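Local coordinates for protein phthiocerol synthesis polyketide synthase type I PpsC (Mycobacterium tuberculosis, PDB 7AHB) that probably selects extender units and transfers them to the acyl carrier protein, as the acyltransferase domain of a modular synthase making the phthiocerol chain, at residues A[56-61]-A[320-325]; A[131-136]-A[309-314]; A[177-182]-A[221-226]; A[268-273]-A[301-306]; A[326-331]-A[340-345]. All coordinates share one frame; numbering follows the deposited sequence.

Contact 1: residues A[56-61]-A[320-325]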
# COMPACT_ATOMS: atom_id res chain seq x y z
N ARG A 56 1.85 4.05 0.26
CA ARG A 56 2.08 5.47 0.47
C ARG A 56 1.15 6.02 1.54
O ARG A 56 -0.06 5.73 1.55
CB ARG A 56 1.89 6.27 -0.82
CG ARG A 56 2.98 6.13 -1.89
CD ARG A 56 4.39 6.52 -1.39
NE ARG A 56 5.12 5.32 -0.95
CZ ARG A 56 5.51 4.31 -1.75
NH1 ARG A 56 5.26 4.38 -3.06
NH2 ARG A 56 6.16 3.24 -1.26
N GLY A 57 1.70 6.83 2.44
CA GLY A 57 0.87 7.57 3.38
C GLY A 57 0.24 8.76 2.66
O GLY A 57 0.93 9.49 1.94
N SER A 58 -1.07 8.94 2.86
CA SER A 58 -1.81 9.96 2.12
C SER A 58 -2.73 10.72 3.06
O SER A 58 -3.87 11.05 2.71
CB SER A 58 -2.60 9.34 0.98
OG SER A 58 -1.89 8.27 0.39
N GLN A 59 -2.25 11.00 4.27
CA GLN A 59 -3.06 11.72 5.24
C GLN A 59 -3.57 13.03 4.66
O GLN A 59 -2.85 13.74 3.94
CB GLN A 59 -2.23 11.99 6.49
CG GLN A 59 -1.03 12.90 6.25
CD GLN A 59 -0.14 13.00 7.48
OE1 GLN A 59 -0.64 13.14 8.63
NE2 GLN A 59 1.18 12.87 7.27
N TRP A 60 -4.83 13.34 4.96
CA TRP A 60 -5.39 14.64 4.64
C TRP A 60 -6.07 15.19 5.89
O TRP A 60 -6.51 14.42 6.76
CB TRP A 60 -6.39 14.59 3.47
CG TRP A 60 -7.38 13.47 3.53
CD1 TRP A 60 -7.24 12.23 2.99
CD2 TRP A 60 -8.66 13.50 4.15
NE1 TRP A 60 -8.36 11.48 3.24
CE2 TRP A 60 -9.25 12.25 3.94
CE3 TRP A 60 -9.38 14.48 4.84
CZ2 TRP A 60 -10.52 11.93 4.43
CZ3 TRP A 60 -10.64 14.17 5.32
CH2 TRP A 60 -11.19 12.91 5.13
N ALA A 61 -6.16 16.52 5.95
CA ALA A 61 -6.65 17.23 7.13
C ALA A 61 -8.02 16.75 7.55
O ALA A 61 -9.00 16.93 6.82
CB ALA A 61 -6.70 18.74 6.81
N HIS A 320 -6.69 8.06 0.24
CA HIS A 320 -6.88 8.79 -0.99
C HIS A 320 -6.41 7.91 -2.13
O HIS A 320 -5.29 7.37 -2.04
CB HIS A 320 -6.12 10.12 -1.00
CG HIS A 320 -6.27 10.89 -2.28
ND1 HIS A 320 -7.40 11.60 -2.60
CD2 HIS A 320 -5.43 11.03 -3.33
CE1 HIS A 320 -7.26 12.15 -3.79
NE2 HIS A 320 -6.07 11.82 -4.26
N PRO A 321 -7.20 7.75 -3.19
CA PRO A 321 -6.86 6.74 -4.21
C PRO A 321 -5.69 7.19 -5.07
O PRO A 321 -5.81 8.16 -5.82
CB PRO A 321 -8.14 6.60 -5.04
CG PRO A 321 -9.17 7.53 -4.40
CD PRO A 321 -8.39 8.54 -3.57
N LEU A 322 -4.55 6.51 -4.97
CA LEU A 322 -3.44 6.82 -5.85
C LEU A 322 -3.10 5.70 -6.82
O LEU A 322 -2.30 5.92 -7.73
CB LEU A 322 -2.20 7.16 -5.02
CG LEU A 322 -2.27 8.46 -4.20
CD1 LEU A 322 -1.06 8.50 -3.23
CD2 LEU A 322 -2.32 9.72 -5.07
N LEU A 323 -3.68 4.51 -6.65
CA LEU A 323 -3.35 3.37 -7.51
C LEU A 323 -4.45 2.99 -8.50
O LEU A 323 -4.22 2.13 -9.37
CB LEU A 323 -3.03 2.15 -6.65
CG LEU A 323 -1.96 2.32 -5.58
CD1 LEU A 323 -1.84 1.07 -4.75
CD2 LEU A 323 -0.65 2.70 -6.22
N THR A 324 -5.63 3.59 -8.39
CA THR A 324 -6.75 3.11 -9.19
C THR A 324 -6.52 3.34 -10.68
O THR A 324 -6.94 2.52 -11.50
CB THR A 324 -8.05 3.77 -8.71
OG1 THR A 324 -7.88 5.19 -8.67
CG2 THR A 324 -8.42 3.28 -7.31
N HIS A 325 -5.81 4.41 -11.05
CA HIS A 325 -5.50 4.61 -12.47
C HIS A 325 -4.50 3.56 -12.97
O HIS A 325 -4.65 3.04 -14.08
CB HIS A 325 -4.94 6.01 -12.70
CG HIS A 325 -4.43 6.22 -14.10
ND1 HIS A 325 -5.26 6.23 -15.20
CD2 HIS A 325 -3.17 6.42 -14.57
CE1 HIS A 325 -4.54 6.44 -16.29
NE2 HIS A 325 -3.27 6.55 -15.94
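Ser58 meets both His320 and Leu322, and its side chain is the centre of this surface contact. Its CB lies 4.1 Å from CB of His320, so the two side chains touch at their roots. The His320 ring turns from the serine, and its ND1 bonds to the backbone N of Arg348. One step further out, OG of Ser58 lies 3.7 Å from CD1 of Leu322. A first torsion of -36° keeps this hydroxyl beside its own backbone N. From there OG also gives a weak hydrogen bond to O of Arg56, 3.3 Å away. CB of Arg56 adds a looser touch on the same Leu322 CD1, at 4.4 Å. The rest of the arginine turns away toward Ser138 and Val233. On the partner side, CD2 of Leu322 lies at the edge of the His320 ring, in its plane, and CD of Pro321 lies over one face, offset toward the rim. The carboxylate of Glu316 holds the backbone N of both Leu322 and Leu323. No hydrogen bond spans the two segments. The loop after strand 49-53 and the loop leading into helix 324-334 are therefore joined by van der Waals contact, with the serine hydroxyl turned partly back on its own chain.

Contact 2: residues A[131-136]-A[309-314]; sequences PDAVIG and ADHHTF
His311 meets Asp132 and Ala133 through the NE2 and CD2 end of its ring. CB of Asp132 comes to the ring edge, near its plane, 4.2 Å from CD2 of His311. CB of Ala133 approaches obliquely, 4.1 Å from NE2 of His311. No direct hydrogen bond spans the segments, but one water does so. It lies in the plane of the imidazole at its edge, 2.8 Å from NE2 of His311. The same water donates to O of Asp132 at 3.0 Å. With chi1 of His311 at -55°, CG lies beside the backbone N, and the NE2 and CD2 side of the ring is directed at the start of strand 133-136. Its other nitrogen, ND1, is bonded to the carbonyl of Ala307, which fixes the rotation of the ring. The carboxylate of Asp132 is held by the backbone N of Thr49 through OD2. This oxygen stays 5.4 Å from NE2 of His311, without contact. Strand 49-53 runs between strands 133-136 and 313-316 in the parallel sheet, and His311 rests on its Val50. Deeper in, Ile135 and Phe314 both pack on Val50, and both also reach Ile304 and Ala307 of helix 300-308. Gly136 begins a GxSxG sequence, consistent with a nucleophile elbow, before helix 141-147.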
# COMPACT_ATOMS: atom_id res chain seq x y z
N PRO A 131 -12.59 -9.17 1.17
CA PRO A 131 -11.79 -9.55 -0.00
C PRO A 131 -11.74 -11.06 -0.21
O PRO A 131 -11.61 -11.83 0.73
CB PRO A 131 -10.39 -9.00 0.31
CG PRO A 131 -10.32 -9.04 1.84
CD PRO A 131 -11.76 -8.87 2.35
N ASP A 132 -11.80 -11.46 -1.48
CA ASP A 132 -11.48 -12.83 -1.84
C ASP A 132 -9.98 -13.04 -2.00
O ASP A 132 -9.50 -14.17 -1.90
CB ASP A 132 -12.17 -13.20 -3.16
CG ASP A 132 -13.66 -12.96 -3.13
OD1 ASP A 132 -14.36 -13.57 -2.30
OD2 ASP A 132 -14.14 -12.12 -3.93
N ALA A 133 -9.23 -11.97 -2.26
CA ALA A 133 -7.78 -11.99 -2.39
C ALA A 133 -7.30 -10.59 -2.03
O ALA A 133 -8.05 -9.62 -2.13
CB ALA A 133 -7.30 -12.37 -3.79
N VAL A 134 -6.05 -10.50 -1.59
CA VAL A 134 -5.47 -9.20 -1.24
C VAL A 134 -4.15 -9.03 -1.98
O VAL A 134 -3.43 -9.99 -2.27
CB VAL A 134 -5.28 -9.02 0.29
CG1 VAL A 134 -6.58 -9.21 1.03
CG2 VAL A 134 -4.21 -9.96 0.81
N ILE A 135 -3.81 -7.77 -2.25
CA ILE A 135 -2.55 -7.39 -2.86
C ILE A 135 -1.96 -6.28 -2.02
O ILE A 135 -2.67 -5.31 -1.71
CB ILE A 135 -2.73 -6.92 -4.31
CG1 ILE A 135 -3.03 -8.09 -5.21
CG2 ILE A 135 -1.46 -6.21 -4.79
CD1 ILE A 135 -3.46 -7.68 -6.62
N GLY A 136 -0.71 -6.44 -1.59
CA GLY A 136 0.02 -5.38 -0.92
C GLY A 136 1.07 -4.71 -1.81
O GLY A 136 1.93 -5.37 -2.37
N ALA A 309 -7.40 -11.90 -13.75
CA ALA A 309 -7.82 -13.05 -14.53
C ALA A 309 -9.22 -13.49 -14.11
O ALA A 309 -10.09 -13.73 -14.96
CB ALA A 309 -6.82 -14.20 -14.36
N ASP A 310 -9.47 -13.58 -12.80
CA ASP A 310 -10.74 -14.09 -12.30
C ASP A 310 -11.37 -13.23 -11.21
O ASP A 310 -12.35 -13.67 -10.60
CB ASP A 310 -10.54 -15.51 -11.77
CG ASP A 310 -10.23 -16.48 -12.90
OD1 ASP A 310 -11.06 -16.58 -13.82
OD2 ASP A 310 -9.16 -17.12 -12.87
N HIS A 311 -10.84 -12.05 -10.93
CA HIS A 311 -11.43 -11.10 -10.00
C HIS A 311 -11.71 -9.81 -10.75
O HIS A 311 -10.88 -9.33 -11.53
CB HIS A 311 -10.50 -10.83 -8.82
CG HIS A 311 -10.08 -12.06 -8.09
ND1 HIS A 311 -9.02 -12.84 -8.49
CD2 HIS A 311 -10.59 -12.64 -6.98
CE1 HIS A 311 -8.88 -13.84 -7.64
NE2 HIS A 311 -9.83 -13.76 -6.73
N HIS A 312 -12.89 -9.23 -10.51
CA HIS A 312 -13.33 -8.10 -11.30
C HIS A 312 -13.53 -6.82 -10.52
O HIS A 312 -13.64 -5.76 -11.14
CB HIS A 312 -14.65 -8.45 -12.01
CG HIS A 312 -14.48 -9.49 -13.06
ND1 HIS A 312 -14.35 -10.83 -12.77
CD2 HIS A 312 -14.39 -9.38 -14.41
CE1 HIS A 312 -14.20 -11.51 -13.89
NE2 HIS A 312 -14.22 -10.66 -14.90
N THR A 313 -13.56 -6.87 -9.19
CA THR A 313 -13.68 -5.66 -8.38
C THR A 313 -12.40 -5.46 -7.59
O THR A 313 -12.02 -6.34 -6.80
CB THR A 313 -14.88 -5.72 -7.45
OG1 THR A 313 -16.08 -5.79 -8.23
CG2 THR A 313 -14.93 -4.48 -6.55
N PHE A 314 -11.74 -4.32 -7.81
CA PHE A 314 -10.55 -3.93 -7.08
C PHE A 314 -10.87 -2.70 -6.24
O PHE A 314 -11.38 -1.70 -6.76
CB PHE A 314 -9.41 -3.63 -8.05
CG PHE A 314 -8.89 -4.85 -8.76
CD1 PHE A 314 -9.63 -5.44 -9.77
CD2 PHE A 314 -7.68 -5.41 -8.41
CE1 PHE A 314 -9.16 -6.57 -10.41
CE2 PHE A 314 -7.22 -6.54 -9.05
CZ PHE A 314 -7.97 -7.11 -10.06
O HOH W 1 -9.40 -15.51 -4.62

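Contact 3: residues A[177-182]-A[221-226]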
# COMPACT_ATOMS: atom_id res chain seq x y z
N ALA A 177 10.26 8.63 -7.78
CA ALA A 177 9.60 9.41 -8.82
C ALA A 177 8.78 8.48 -9.69
O ALA A 177 9.24 7.39 -10.06
CB ALA A 177 10.60 10.17 -9.68
N LEU A 178 7.57 8.92 -10.04
CA LEU A 178 6.71 8.19 -10.96
C LEU A 178 6.95 8.71 -12.37
O LEU A 178 6.89 9.93 -12.60
CB LEU A 178 5.24 8.37 -10.58
CG LEU A 178 4.19 7.66 -11.43
CD1 LEU A 178 4.23 6.17 -11.28
CD2 LEU A 178 2.79 8.18 -11.05
N LEU A 179 7.23 7.81 -13.31
CA LEU A 179 7.55 8.18 -14.68
C LEU A 179 6.56 7.54 -15.64
O LEU A 179 6.13 6.41 -15.44
CB LEU A 179 8.96 7.72 -15.05
CG LEU A 179 10.05 7.75 -14.00
CD1 LEU A 179 11.34 7.12 -14.55
CD2 LEU A 179 10.31 9.18 -13.54
N GLU A 180 6.20 8.28 -16.70
CA GLU A 180 5.33 7.75 -17.74
C GLU A 180 6.19 6.97 -18.75
O GLU A 180 6.29 7.32 -19.92
CB GLU A 180 4.57 8.88 -18.42
CG GLU A 180 3.56 8.39 -19.45
CD GLU A 180 2.95 9.50 -20.27
OE1 GLU A 180 3.42 10.67 -20.18
OE2 GLU A 180 2.00 9.22 -21.05
N LEU A 181 6.86 5.94 -18.23
CA LEU A 181 7.67 5.03 -19.03
C LEU A 181 7.38 3.61 -18.58
O LEU A 181 7.06 3.38 -17.41
CB LEU A 181 9.16 5.31 -18.87
CG LEU A 181 9.67 6.68 -19.34
CD1 LEU A 181 11.11 6.89 -18.88
CD2 LEU A 181 9.52 6.81 -20.83
N ASP A 182 7.49 2.66 -19.51
CA ASP A 182 7.36 1.26 -19.17
C ASP A 182 8.66 0.80 -18.51
O ASP A 182 9.61 1.57 -18.35
CB ASP A 182 6.97 0.43 -20.39
CG ASP A 182 8.05 0.36 -21.47
OD1 ASP A 182 9.24 0.61 -21.20
OD2 ASP A 182 7.69 -0.01 -22.62
N ASP A 221 13.80 15.59 -14.61
CA ASP A 221 13.98 16.62 -15.62
C ASP A 221 14.23 16.00 -16.99
O ASP A 221 13.64 16.43 -17.98
CB ASP A 221 15.12 17.55 -15.24
CG ASP A 221 15.23 18.73 -16.19
OD1 ASP A 221 14.32 19.59 -16.17
OD2 ASP A 221 16.19 18.76 -16.98
N LYS A 222 15.08 14.98 -17.06
CA LYS A 222 15.37 14.36 -18.35
C LYS A 222 14.11 13.80 -18.99
O LYS A 222 13.87 14.01 -20.19
CB LYS A 222 16.44 13.28 -18.19
CG LYS A 222 16.90 12.67 -19.52
CD LYS A 222 18.16 11.83 -19.35
CE LYS A 222 19.41 12.59 -19.71
NZ LYS A 222 19.66 12.62 -21.18
N VAL A 223 13.27 13.12 -18.21
CA VAL A 223 12.03 12.58 -18.75
C VAL A 223 11.15 13.70 -19.28
O VAL A 223 10.57 13.58 -20.36
CB VAL A 223 11.29 11.75 -17.68
CG1 VAL A 223 9.92 11.36 -18.20
CG2 VAL A 223 12.13 10.53 -17.29
N ARG A 224 11.06 14.81 -18.54
CA ARG A 224 10.26 15.93 -19.01
C ARG A 224 10.86 16.56 -20.26
O ARG A 224 10.14 16.90 -21.20
CB ARG A 224 10.12 16.97 -17.90
CG ARG A 224 9.25 16.50 -16.78
CD ARG A 224 9.22 17.55 -15.65
NE ARG A 224 8.32 17.11 -14.60
CZ ARG A 224 8.11 17.79 -13.48
NH1 ARG A 224 8.75 18.93 -13.27
NH2 ARG A 224 7.27 17.31 -12.58
N GLN A 225 12.18 16.74 -20.29
CA GLN A 225 12.82 17.34 -21.45
C GLN A 225 12.76 16.44 -22.68
O GLN A 225 12.84 16.93 -23.80
CB GLN A 225 14.27 17.67 -21.12
CG GLN A 225 14.40 18.75 -20.04
CD GLN A 225 13.83 20.08 -20.48
OE1 GLN A 225 14.03 20.50 -21.63
NE2 GLN A 225 13.12 20.75 -19.58
N GLN A 226 12.62 15.14 -22.50
CA GLN A 226 12.41 14.21 -23.61
C GLN A 226 10.94 14.03 -23.92
O GLN A 226 10.56 13.02 -24.53
CB GLN A 226 13.08 12.88 -23.28
CG GLN A 226 14.61 13.03 -23.19
CD GLN A 226 15.33 11.76 -22.76
OE1 GLN A 226 14.73 10.86 -22.16
NE2 GLN A 226 16.63 11.67 -23.08
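Leu181 and Val223 meet without any flat group: no ring, amide or carboxylate lies between the segments, and methyl groups do all the touching. The contact belongs to the small antiparallel subdomain of the acyltransferase, whose four strands and two helices follow the ferredoxin-like order. Strand 175-179 is one of its two inner strands. Helix 213-225 packs against the sheet, and Val223 sits in its last turn. The valine is turned with CG1 anti to its backbone N, chi1 172°. This leaves CG2 as the branch that reaches the other segment. Leu181 and Val223 extend toward each other tip to tip. Leu179 touches the same methyl more loosely, with its CD2 4.4 Å from CG2 of Val223. The two leucines are set by the turn between them. Glu180 is the centre of an inverse gamma turn, in which Leu181 N makes a weak hydrogen bond of 2.9 Å to O of Leu179. The chain then reaches Asp182, the N-cap of helix 183-189, whose OD1 bonds to the backbone N of Ala185. Leu189 of that helix touches Leu179, Leu181 and Val223 alike. The contact therefore ties a strand end and both helices together by apolar packing. Its shortest approach across the segments is that of CD1 of Leu181 to CG2 of Val223, at 4.1 Å.

Contact 4: residues A[268-273]-A[301-306]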
# COMPACT_ATOMS: atom_id res chain seq x y z
N ILE A 268 -1.45 -12.23 -3.06
CA ILE A 268 -0.54 -12.12 -4.19
C ILE A 268 0.55 -11.14 -3.78
O ILE A 268 0.31 -9.93 -3.66
CB ILE A 268 -1.27 -11.65 -5.45
CG1 ILE A 268 -2.34 -12.69 -5.85
CG2 ILE A 268 -0.29 -11.44 -6.61
CD1 ILE A 268 -3.40 -12.15 -6.74
N SER A 269 1.75 -11.66 -3.52
CA SER A 269 2.85 -10.84 -3.03
C SER A 269 3.47 -10.04 -4.17
O SER A 269 3.68 -10.55 -5.28
CB SER A 269 3.91 -11.72 -2.39
OG SER A 269 5.07 -10.94 -2.02
N THR A 270 3.73 -8.77 -3.92
CA THR A 270 4.45 -7.93 -4.87
C THR A 270 5.96 -7.93 -4.60
O THR A 270 6.72 -7.21 -5.26
CB THR A 270 3.89 -6.52 -4.84
OG1 THR A 270 4.03 -5.98 -3.51
CG2 THR A 270 2.42 -6.52 -5.28
N THR A 271 6.39 -8.77 -3.65
CA THR A 271 7.78 -8.77 -3.22
C THR A 271 8.66 -9.59 -4.15
O THR A 271 9.84 -9.26 -4.32
CB THR A 271 7.87 -9.31 -1.79
OG1 THR A 271 7.30 -8.35 -0.88
CG2 THR A 271 9.31 -9.61 -1.41
N TYR A 272 8.09 -10.60 -4.79
CA TYR A 272 8.86 -11.57 -5.55
C TYR A 272 8.42 -11.56 -7.01
O TYR A 272 7.25 -11.30 -7.32
CB TYR A 272 8.69 -13.00 -4.99
CG TYR A 272 8.98 -13.13 -3.52
CD1 TYR A 272 10.28 -13.19 -3.05
CD2 TYR A 272 7.94 -13.20 -2.59
CE1 TYR A 272 10.55 -13.29 -1.70
CE2 TYR A 272 8.21 -13.30 -1.22
CZ TYR A 272 9.51 -13.35 -0.79
OH TYR A 272 9.77 -13.45 0.55
N ALA A 273 9.36 -11.89 -7.89
CA ALA A 273 9.02 -11.97 -9.31
C ALA A 273 7.90 -12.97 -9.56
O ALA A 273 7.05 -12.76 -10.43
CB ALA A 273 10.26 -12.34 -10.12
N HIS A 301 2.25 -4.12 -11.08
CA HIS A 301 1.69 -4.42 -12.39
C HIS A 301 1.37 -5.91 -12.53
O HIS A 301 0.26 -6.29 -12.90
CB HIS A 301 2.69 -3.92 -13.45
CG HIS A 301 2.49 -4.48 -14.82
ND1 HIS A 301 3.48 -4.44 -15.77
CD2 HIS A 301 1.43 -5.08 -15.41
CE1 HIS A 301 3.04 -4.99 -16.89
NE2 HIS A 301 1.80 -5.39 -16.70
N GLN A 302 2.33 -6.76 -12.19
CA GLN A 302 2.16 -8.20 -12.42
C GLN A 302 1.14 -8.79 -11.45
O GLN A 302 0.36 -9.68 -11.81
CB GLN A 302 3.51 -8.89 -12.30
CG GLN A 302 4.57 -8.40 -13.31
CD GLN A 302 5.52 -7.28 -12.78
OE1 GLN A 302 5.20 -6.54 -11.84
NE2 GLN A 302 6.71 -7.17 -13.41
N ALA A 303 1.13 -8.32 -10.21
CA ALA A 303 0.14 -8.82 -9.25
C ALA A 303 -1.28 -8.46 -9.66
O ALA A 303 -2.20 -9.30 -9.57
CB ALA A 303 0.45 -8.26 -7.85
N ILE A 304 -1.50 -7.23 -10.13
CA ILE A 304 -2.84 -6.85 -10.57
C ILE A 304 -3.26 -7.68 -11.79
O ILE A 304 -4.38 -8.18 -11.86
CB ILE A 304 -2.90 -5.34 -10.88
CG1 ILE A 304 -2.76 -4.52 -9.57
CG2 ILE A 304 -4.19 -4.99 -11.61
CD1 ILE A 304 -3.90 -4.71 -8.60
N ALA A 305 -2.37 -7.82 -12.76
CA ALA A 305 -2.66 -8.62 -13.94
C ALA A 305 -3.08 -10.03 -13.54
O ALA A 305 -4.09 -10.57 -14.02
CB ALA A 305 -1.44 -8.65 -14.87
N HIS A 306 -2.31 -10.66 -12.65
CA HIS A 306 -2.65 -12.00 -12.19
C HIS A 306 -4.05 -12.02 -11.59
O HIS A 306 -4.84 -12.92 -11.88
CB HIS A 306 -1.61 -12.48 -11.16
CG HIS A 306 -1.60 -13.97 -10.96
ND1 HIS A 306 -2.54 -14.63 -10.19
CD2 HIS A 306 -0.77 -14.92 -11.43
CE1 HIS A 306 -2.30 -15.93 -10.22
NE2 HIS A 306 -1.23 -16.13 -10.98
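Ile268 and Thr270 turn their methyl groups onto Ala303 through their first torsions. In Ile268 a chi1 of -63° sets CG2 opposite the backbone N, pointing at the helix. In Thr270 a chi1 of 60° puts OG1 between the backbone N and the carbonyl carbon, and CG2 is left to face the helix. CB of Ala303 receives both methyls. It lies 3.5 Å from CG2 of Ile268, tighter than usual van der Waals contact, and 3.7 Å from CG2 of Thr270. The small alanine lets the helix come close, with 6.1 Å between CA of Ile268 and CA of Ala303. The other branch of Ile268 reaches toward the next turn of the helix. Its CD1 approaches the His306 ring obliquely, 4.3 Å from ND1 of His306. This is helix packing on the parallel sheet of the large alpha/beta subdomain: helix 300-308 lies against strand 267-269, at one edge of the sheet. Ile135 of the neighbouring strand touches Ile268, Thr270 and Ala303. OG1 of Thr270 is hydrogen-bonded to O of Gly136, at the end of that neighbouring strand. Thr270 itself lies within an ST turn, in which OG of Ser269 accepts from N of Thr271 at 3.0 Å with an N-H...O angle of 159°. Glu141 holds this turn from outside through Ser269 OG, Thr270 N and Thr271 OG1.

Contact 5: residues A[326-331]-A[340-345]; sequences SISDTL and YLSIGT. With SCN (thiocyanate ion), chain N.
Residues 326-331 of helix 324-334 pass beside strand 341-343, and the chains come nearest at Ser328 and Ser342, whose CA atoms are 6.5 Å apart. They belong to one beta-alpha-beta unit, in which the helix links strand 313-316 to its parallel neighbour 341-343. Ser342 touches two successive helix residues. Its OG lies 3.4 Å from CG2 of Ile327, and its CB lies 3.6 Å from OG of Ser328. One turn on, CD1 of Leu331 lies 3.9 Å from CD2 of Tyr340, the two side chains crossing obliquely. OH of Tyr340 is hydrogen-bonded to O of Gly308. Ser326 takes no part across the segments, but its OG donates to N of a thiocyanate ion, probably from the crystallisation liquor, at 2.6 Å. The contact thus joins helix and strand by van der Waals contact, in part between carbon and serine hydroxyl oxygen, with both hydroxyls bonded to O of Thr324, that of Ser342 weakly.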
# COMPACT_ATOMS: atom_id res chain seq x y z
N SER A 326 -3.47 3.26 -12.18
CA SER A 326 -2.52 2.21 -12.56
C SER A 326 -3.19 0.85 -12.63
O SER A 326 -2.89 0.04 -13.52
CB SER A 326 -1.35 2.17 -11.57
OG SER A 326 -0.60 3.36 -11.63
N ILE A 327 -4.10 0.57 -11.69
CA ILE A 327 -4.86 -0.67 -11.75
C ILE A 327 -5.62 -0.76 -13.07
O ILE A 327 -5.54 -1.75 -13.80
CB ILE A 327 -5.81 -0.77 -10.53
CG1 ILE A 327 -5.00 -0.96 -9.25
CG2 ILE A 327 -6.80 -1.92 -10.72
CD1 ILE A 327 -5.79 -0.79 -7.98
N SER A 328 -6.37 0.29 -13.39
CA SER A 328 -7.14 0.27 -14.63
C SER A 328 -6.22 0.14 -15.84
O SER A 328 -6.55 -0.59 -16.79
CB SER A 328 -7.99 1.53 -14.73
OG SER A 328 -9.00 1.52 -13.73
N ASP A 329 -5.08 0.83 -15.84
CA ASP A 329 -4.16 0.69 -16.96
C ASP A 329 -3.73 -0.76 -17.15
O ASP A 329 -3.71 -1.28 -18.27
CB ASP A 329 -2.93 1.57 -16.76
CG ASP A 329 -3.20 3.03 -17.10
OD1 ASP A 329 -4.29 3.32 -17.67
OD2 ASP A 329 -2.34 3.87 -16.78
N THR A 330 -3.40 -1.45 -16.05
CA THR A 330 -2.99 -2.85 -16.14
C THR A 330 -4.13 -3.71 -16.65
O THR A 330 -3.95 -4.51 -17.57
CB THR A 330 -2.51 -3.33 -14.78
OG1 THR A 330 -1.25 -2.74 -14.51
CG2 THR A 330 -2.38 -4.85 -14.75
N LEU A 331 -5.31 -3.56 -16.07
CA LEU A 331 -6.44 -4.40 -16.46
C LEU A 331 -6.80 -4.18 -17.92
O LEU A 331 -7.16 -5.13 -18.64
CB LEU A 331 -7.64 -4.12 -15.56
CG LEU A 331 -7.45 -4.48 -14.09
CD1 LEU A 331 -8.62 -4.01 -13.26
CD2 LEU A 331 -7.27 -5.99 -13.93
N TYR A 340 -15.13 -4.65 -15.29
CA TYR A 340 -14.31 -4.44 -14.12
C TYR A 340 -14.66 -3.12 -13.43
O TYR A 340 -15.26 -2.23 -14.01
CB TYR A 340 -12.81 -4.43 -14.47
CG TYR A 340 -12.28 -5.80 -14.87
CD1 TYR A 340 -12.56 -6.34 -16.11
CD2 TYR A 340 -11.49 -6.54 -13.99
CE1 TYR A 340 -12.08 -7.57 -16.47
CE2 TYR A 340 -10.99 -7.79 -14.35
CZ TYR A 340 -11.30 -8.30 -15.59
OH TYR A 340 -10.82 -9.54 -15.95
N LEU A 341 -14.22 -3.02 -12.17
CA LEU A 341 -14.48 -1.87 -11.31
C LEU A 341 -13.22 -1.66 -10.50
O LEU A 341 -12.74 -2.59 -9.84
CB LEU A 341 -15.68 -2.14 -10.41
CG LEU A 341 -16.21 -1.00 -9.53
CD1 LEU A 341 -16.87 0.06 -10.39
CD2 LEU A 341 -17.18 -1.57 -8.49
N SER A 342 -12.66 -0.46 -10.57
CA SER A 342 -11.48 -0.09 -9.78
C SER A 342 -11.80 1.18 -9.01
O SER A 342 -11.91 2.25 -9.60
CB SER A 342 -10.26 0.12 -10.66
OG SER A 342 -9.11 0.44 -9.88
N ILE A 343 -11.94 1.05 -7.68
CA ILE A 343 -12.38 2.15 -6.84
C ILE A 343 -11.52 2.25 -5.59
O ILE A 343 -10.75 1.34 -5.25
CB ILE A 343 -13.87 2.02 -6.43
CG1 ILE A 343 -14.11 0.71 -5.68
CG2 ILE A 343 -14.77 2.09 -7.65
CD1 ILE A 343 -15.34 0.78 -4.75
N GLY A 344 -11.67 3.36 -4.87
CA GLY A 344 -11.01 3.56 -3.61
C GLY A 344 -11.96 3.50 -2.43
O GLY A 344 -13.13 3.12 -2.56
N THR A 345 -11.42 3.88 -1.26
CA THR A 345 -12.18 3.89 -0.02
C THR A 345 -12.50 5.30 0.44
O THR A 345 -13.66 5.69 0.45
CB THR A 345 -11.39 3.13 1.07
OG1 THR A 345 -11.14 1.79 0.63
CG2 THR A 345 -12.16 3.08 2.37
S SCN N . 3.14 3.22 -7.80
C SCN N . 1.69 3.55 -8.83
N SCN N . 0.77 3.77 -9.47

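Following the chain from the N terminus, contact 1 opens first, at 56-61, and closes at 320-325. Within that span, contact 2 runs from 131-136 to 309-314. Contacts 3 and 4 both lie inside contact 2, one after the other. Contact 5 opens directly after contact 1 closes. No two of them cross. Contacts 2, 4 and 5 reach the same parallel sheet: strands 133-136 and 267-269 are neighbours, as are 313-316 and 341-343. Contact 3 lies in the antiparallel subdomain and touches none of the others; its centre is about 30 Å from that of contact 2. Contacts 1 and 5 share helix 324-334, and Thr330 links contact 5 to helix 300-308 of contact 4.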